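Local coordinates for extracellular solute-binding protein family 1 (Arthrobacter chlorophenolicus, PDB 4R2F) that binds laminaribiose in this structure and probably delivers such sugars to an ABC-type importer as its extracellular solute-binding component, at residues 157-162 with 367-372; 279-284 with 363-368. All coordinates share one frame; numbering follows the deposited sequence. Where two conformers were deposited one is given.

In the fold
Both contacts use helix 364-373. Interaction 1 sets strand 145-161 of the mixed sheet against the middle of this helix. Interaction 2 sets the short helix 280-284 against its first turn. Their centres lie about 8 Å apart and they share V367 and K368. Along the chain the strand segment comes first, then the short helix, and both contacts close on the late helix, across 204 and 78 intervening residues. The indole of W159 joins them directly, since it packs on G279, V280, P281 and N365. Together they tie a late helix to earlier parts of the solute-binding protein fold, not far from the bound laminaribiose.

Interaction 1. Residues 157-162 with 367-372; sequences PLWYRK and VKIVNE
The contact lies at the start of the last run of strand 145-161, where P157 and W159 meet I369 of helix 364-373. It is wholly apolar, with no hydrogen bond across it. I369 reaches over with its longer branch. CD1 of I369 comes to 3.8 Å from CG of P157, and CG1 of I369 is 3.9 Å from the same carbon. CG1 of I369 is also 4.1 Å from CB of P157. The two side chains run at a slant to each other. The first torsion of I369 (chi1 -68°) sets CG1 beside the backbone N, which leaves the CG1-CD1 branch, not CG2, to meet the proline ring. In the solute-binding protein fold the helix here meets the sheet through I369, at the P157-W159 part of strand 145-161, which pairs with 273-275 and 291-294. The proline side chain is about 10 Å from a bound glucose unit. The same CD1 of I369 also lies 4.4 Å from CZ2 of W159, at an oblique angle to the indole. NE1 of W159 makes a weak hydrogen bond to the carbonyl of T277. All three touching residues are buried. One residue earlier in the helix, K368 NZ bonds to the carbonyl of V293.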
# COMPACT_ATOMS: atom_id res chain seq x y z
N PRO A 157 -8.61 -0.23 -3.60
CA PRO A 157 -9.90 -0.30 -4.24
C PRO A 157 -9.96 0.55 -5.50
O PRO A 157 -9.18 1.49 -5.67
CB PRO A 157 -10.87 0.26 -3.18
CG PRO A 157 -10.03 0.63 -1.99
CD PRO A 157 -8.61 0.71 -2.47
N LEU A 158 -10.91 0.22 -6.35
CA LEU A 158 -11.28 1.05 -7.47
C LEU A 158 -12.38 2.00 -7.00
O LEU A 158 -13.20 1.64 -6.14
CB LEU A 158 -11.74 0.19 -8.63
CG LEU A 158 -10.64 -0.69 -9.25
CD1 LEU A 158 -11.23 -1.79 -10.09
CD2 LEU A 158 -9.68 0.13 -10.08
N TRP A 159 -12.34 3.22 -7.51
CA TRP A 159 -13.27 4.29 -7.14
C TRP A 159 -13.79 4.91 -8.41
O TRP A 159 -13.11 4.85 -9.44
CB TRP A 159 -12.57 5.39 -6.32
CG TRP A 159 -12.14 4.94 -4.98
CD1 TRP A 159 -11.03 4.23 -4.69
CD2 TRP A 159 -12.83 5.14 -3.73
NE1 TRP A 159 -10.97 3.97 -3.34
CE2 TRP A 159 -12.07 4.52 -2.73
CE3 TRP A 159 -14.01 5.80 -3.36
CZ2 TRP A 159 -12.44 4.53 -1.38
CZ3 TRP A 159 -14.38 5.81 -2.03
CH2 TRP A 159 -13.59 5.18 -1.05
N TYR A 160 -14.96 5.55 -8.30
CA TYR A 160 -15.52 6.30 -9.41
C TYR A 160 -16.27 7.51 -8.92
O TYR A 160 -16.68 7.59 -7.75
CB TYR A 160 -16.43 5.43 -10.29
CG TYR A 160 -17.79 5.06 -9.72
CD1 TYR A 160 -17.92 4.11 -8.71
CD2 TYR A 160 -18.96 5.59 -10.26
CE1 TYR A 160 -19.17 3.75 -8.20
CE2 TYR A 160 -20.21 5.23 -9.77
CZ TYR A 160 -20.32 4.30 -8.75
OH TYR A 160 -21.56 3.94 -8.26
N ARG A 161 -16.46 8.46 -9.82
CA ARG A 161 -17.25 9.62 -9.52
C ARG A 161 -18.55 9.50 -10.32
O ARG A 161 -18.54 9.52 -11.55
CB ARG A 161 -16.47 10.89 -9.84
CG ARG A 161 -17.18 12.17 -9.48
CD ARG A 161 -16.32 13.39 -9.80
NE ARG A 161 -15.44 13.85 -8.71
CZ ARG A 161 -15.82 14.57 -7.65
NH1 ARG A 161 -14.94 14.98 -6.75
NH2 ARG A 161 -17.09 14.88 -7.46
N LYS A 162 -19.65 9.36 -9.62
CA LYS A 162 -20.97 9.14 -10.27
C LYS A 162 -21.33 10.20 -11.30
O LYS A 162 -21.80 9.88 -12.39
CB LYS A 162 -22.07 9.09 -9.24
CG LYS A 162 -21.89 8.05 -8.15
CD LYS A 162 -23.09 8.02 -7.20
CE LYS A 162 -23.35 9.38 -6.58
NZ LYS A 162 -23.91 9.22 -5.22
N VAL A 367 -17.47 -0.80 4.04
CA VAL A 367 -18.12 -2.12 3.99
C VAL A 367 -17.93 -2.79 2.63
O VAL A 367 -17.67 -4.00 2.55
CB VAL A 367 -19.61 -2.04 4.35
CG1 VAL A 367 -20.32 -3.35 4.03
CG2 VAL A 367 -19.74 -1.72 5.84
N LYS A 368 -18.05 -2.01 1.56
CA LYS A 368 -17.87 -2.59 0.23
C LYS A 368 -16.43 -3.13 0.02
O LYS A 368 -16.22 -4.18 -0.60
CB LYS A 368 -18.21 -1.56 -0.82
CG LYS A 368 -18.18 -2.09 -2.24
CD LYS A 368 -18.84 -1.08 -3.16
CE LYS A 368 -18.89 -1.59 -4.57
NZ LYS A 368 -19.70 -0.72 -5.45
N ILE A 369 -15.45 -2.43 0.57
CA ILE A 369 -14.04 -2.86 0.50
C ILE A 369 -13.82 -4.18 1.24
O ILE A 369 -13.20 -5.11 0.71
CB ILE A 369 -13.11 -1.76 1.05
CG1 ILE A 369 -13.12 -0.55 0.11
CG2 ILE A 369 -11.69 -2.25 1.24
CD1 ILE A 369 -12.66 0.72 0.79
N VAL A 370 -14.35 -4.24 2.46
CA VAL A 370 -14.33 -5.47 3.25
C VAL A 370 -14.98 -6.61 2.52
O VAL A 370 -14.43 -7.70 2.44
CB VAL A 370 -14.99 -5.24 4.64
CG1 VAL A 370 -15.06 -6.52 5.47
CG2 VAL A 370 -14.16 -4.22 5.41
N ASN A 371 -16.15 -6.35 1.95
CA ASN A 371 -16.94 -7.43 1.40
C ASN A 371 -16.50 -7.89 0.02
O ASN A 371 -16.64 -9.04 -0.29
CB ASN A 371 -18.42 -7.07 1.36
CG ASN A 371 -19.04 -7.00 2.76
OD1 ASN A 371 -18.42 -7.37 3.74
ND2 ASN A 371 -20.24 -6.48 2.84
N GLU A 372 -15.97 -6.98 -0.80
CA GLU A 372 -15.66 -7.27 -2.19
C GLU A 372 -14.18 -7.32 -2.47
O GLU A 372 -13.78 -8.03 -3.36
CB GLU A 372 -16.33 -6.26 -3.12
CG GLU A 372 -17.87 -6.27 -2.99
CD GLU A 372 -18.60 -5.46 -4.05
OE1 GLU A 372 -18.04 -5.21 -5.15
OE2 GLU A 372 -19.78 -5.10 -3.78

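Interaction 2. Residues 279-284 with 363-368; sequences GVPERV and DPNNVK
E282 and D363 face each other through a water at the start of helix 364-373. OE1 of E282 and OD2 of D363 are 4.2 Å apart, and both accept from this water. The water oxygen is 2.8 Å from OE1 of E282 and 2.7 Å from OD2 of D363. The same water accepts from ND2 of N365 at 3.2 Å. Its two donated bonds lie between the like charges and probably ease their repulsion. The side chain of E282 is poorly ordered. As modelled, a bend at chi2 (58°) turns its carboxylate towards D363, though the disorder makes this less certain.

D363 is the N-cap residue. With CG anti to the backbone N (chi1 -178°), its carboxylate has OD1 near the backbone N of N365 and OD2 at the water. OD1 of D363 accepts from that N of N365 at 3.0 Å, with the N-H coming from above the carboxylate plane. A second water accepts from the backbone N of G279 and donates to OD1 of N366 at 2.8 Å. Direct contact is slight: CG of P281 is 4.4 Å from the amide ND2 of N365.

Both ends of the N365 amide are in use, since OD1 takes the backbone N of V293. N366 ND2 bonds back to the carbonyl of F360. V284 packs on helix 259-267, while V280 and N365 touch strand 291-294.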
# COMPACT_ATOMS: atom_id res chain seq x y z
N GLY A 279 -10.82 5.24 1.93
CA GLY A 279 -11.06 6.60 2.44
C GLY A 279 -10.74 7.72 1.48
O GLY A 279 -10.41 8.81 1.91
N VAL A 280 -10.87 7.49 0.19
CA VAL A 280 -10.54 8.52 -0.78
C VAL A 280 -11.27 9.86 -0.57
O VAL A 280 -10.63 10.90 -0.64
CB VAL A 280 -10.76 8.02 -2.23
CG1 VAL A 280 -10.75 9.17 -3.23
CG2 VAL A 280 -9.71 6.98 -2.62
N PRO A 281 -12.60 9.87 -0.34
CA PRO A 281 -13.26 11.19 -0.17
C PRO A 281 -12.63 12.05 0.93
O PRO A 281 -12.38 13.25 0.73
CB PRO A 281 -14.70 10.81 0.20
CG PRO A 281 -14.92 9.51 -0.46
CD PRO A 281 -13.59 8.78 -0.38
N GLU A 282 -12.31 11.41 2.04
CA GLU A 282 -11.74 12.08 3.20
C GLU A 282 -10.31 12.51 2.89
O GLU A 282 -9.88 13.59 3.23
CB GLU A 282 -11.76 11.14 4.43
CG GLU A 282 -13.14 10.65 4.94
CD GLU A 282 -14.03 9.87 3.93
OE1 GLU A 282 -13.67 8.82 3.30
OE2 GLU A 282 -15.19 10.32 3.80
N ARG A 283 -9.57 11.62 2.23
CA ARG A 283 -8.18 11.91 1.83
C ARG A 283 -8.09 13.13 0.92
O ARG A 283 -7.22 13.94 1.10
CB ARG A 283 -7.55 10.71 1.12
CG ARG A 283 -6.11 10.96 0.66
CD ARG A 283 -5.25 11.50 1.79
NE ARG A 283 -3.86 11.70 1.40
CZ ARG A 283 -3.30 12.89 1.25
NH1 ARG A 283 -4.02 13.99 1.46
NH2 ARG A 283 -2.04 12.97 0.90
N VAL A 284 -9.01 13.26 -0.04
CA VAL A 284 -8.92 14.34 -1.00
C VAL A 284 -9.79 15.56 -0.68
O VAL A 284 -9.74 16.54 -1.42
CB VAL A 284 -9.18 13.83 -2.45
CG1 VAL A 284 -8.35 12.58 -2.73
CG2 VAL A 284 -10.66 13.58 -2.71
N ASP A 363 -19.88 3.72 7.23
CA ASP A 363 -19.43 4.19 5.91
C ASP A 363 -19.52 3.03 4.91
O ASP A 363 -18.73 2.08 4.98
CB ASP A 363 -18.00 4.72 6.01
CG ASP A 363 -17.47 5.27 4.70
OD1 ASP A 363 -18.10 5.04 3.63
OD2 ASP A 363 -16.40 5.95 4.74
N PRO A 364 -20.47 3.12 3.97
CA PRO A 364 -20.68 2.00 3.07
C PRO A 364 -19.49 1.71 2.16
O PRO A 364 -19.35 0.58 1.70
CB PRO A 364 -21.89 2.44 2.25
CG PRO A 364 -21.88 3.93 2.30
CD PRO A 364 -21.35 4.26 3.65
N ASN A 365 -18.67 2.71 1.87
CA ASN A 365 -17.44 2.45 1.13
C ASN A 365 -16.54 1.47 1.85
O ASN A 365 -15.97 0.61 1.22
CB ASN A 365 -16.68 3.74 0.87
CG ASN A 365 -17.39 4.61 -0.13
OD1 ASN A 365 -17.96 4.12 -1.12
ND2 ASN A 365 -17.35 5.91 0.10
N ASN A 366 -16.42 1.61 3.17
CA ASN A 366 -15.59 0.71 3.94
C ASN A 366 -16.16 -0.69 3.89
O ASN A 366 -15.42 -1.66 3.75
CB ASN A 366 -15.49 1.13 5.41
CG ASN A 366 -14.71 2.43 5.64
OD1 ASN A 366 -13.90 2.88 4.82
ND2 ASN A 366 -14.92 2.98 6.80
N VAL A 367 -17.47 -0.80 4.04
CA VAL A 367 -18.12 -2.12 3.99
C VAL A 367 -17.93 -2.79 2.63
O VAL A 367 -17.67 -4.00 2.55
CB VAL A 367 -19.61 -2.04 4.35
CG1 VAL A 367 -20.32 -3.35 4.03
CG2 VAL A 367 -19.74 -1.72 5.84
N LYS A 368 -18.05 -2.01 1.56
CA LYS A 368 -17.87 -2.59 0.23
C LYS A 368 -16.43 -3.13 0.02
O LYS A 368 -16.22 -4.18 -0.60
CB LYS A 368 -18.21 -1.56 -0.82
CG LYS A 368 -18.18 -2.09 -2.24
CD LYS A 368 -18.84 -1.08 -3.16
CE LYS A 368 -18.89 -1.59 -4.57
NZ LYS A 368 -19.70 -0.72 -5.45
O HOH W 1 -13.59 4.16 2.31
O HOH W 2 -15.19 6.61 2.41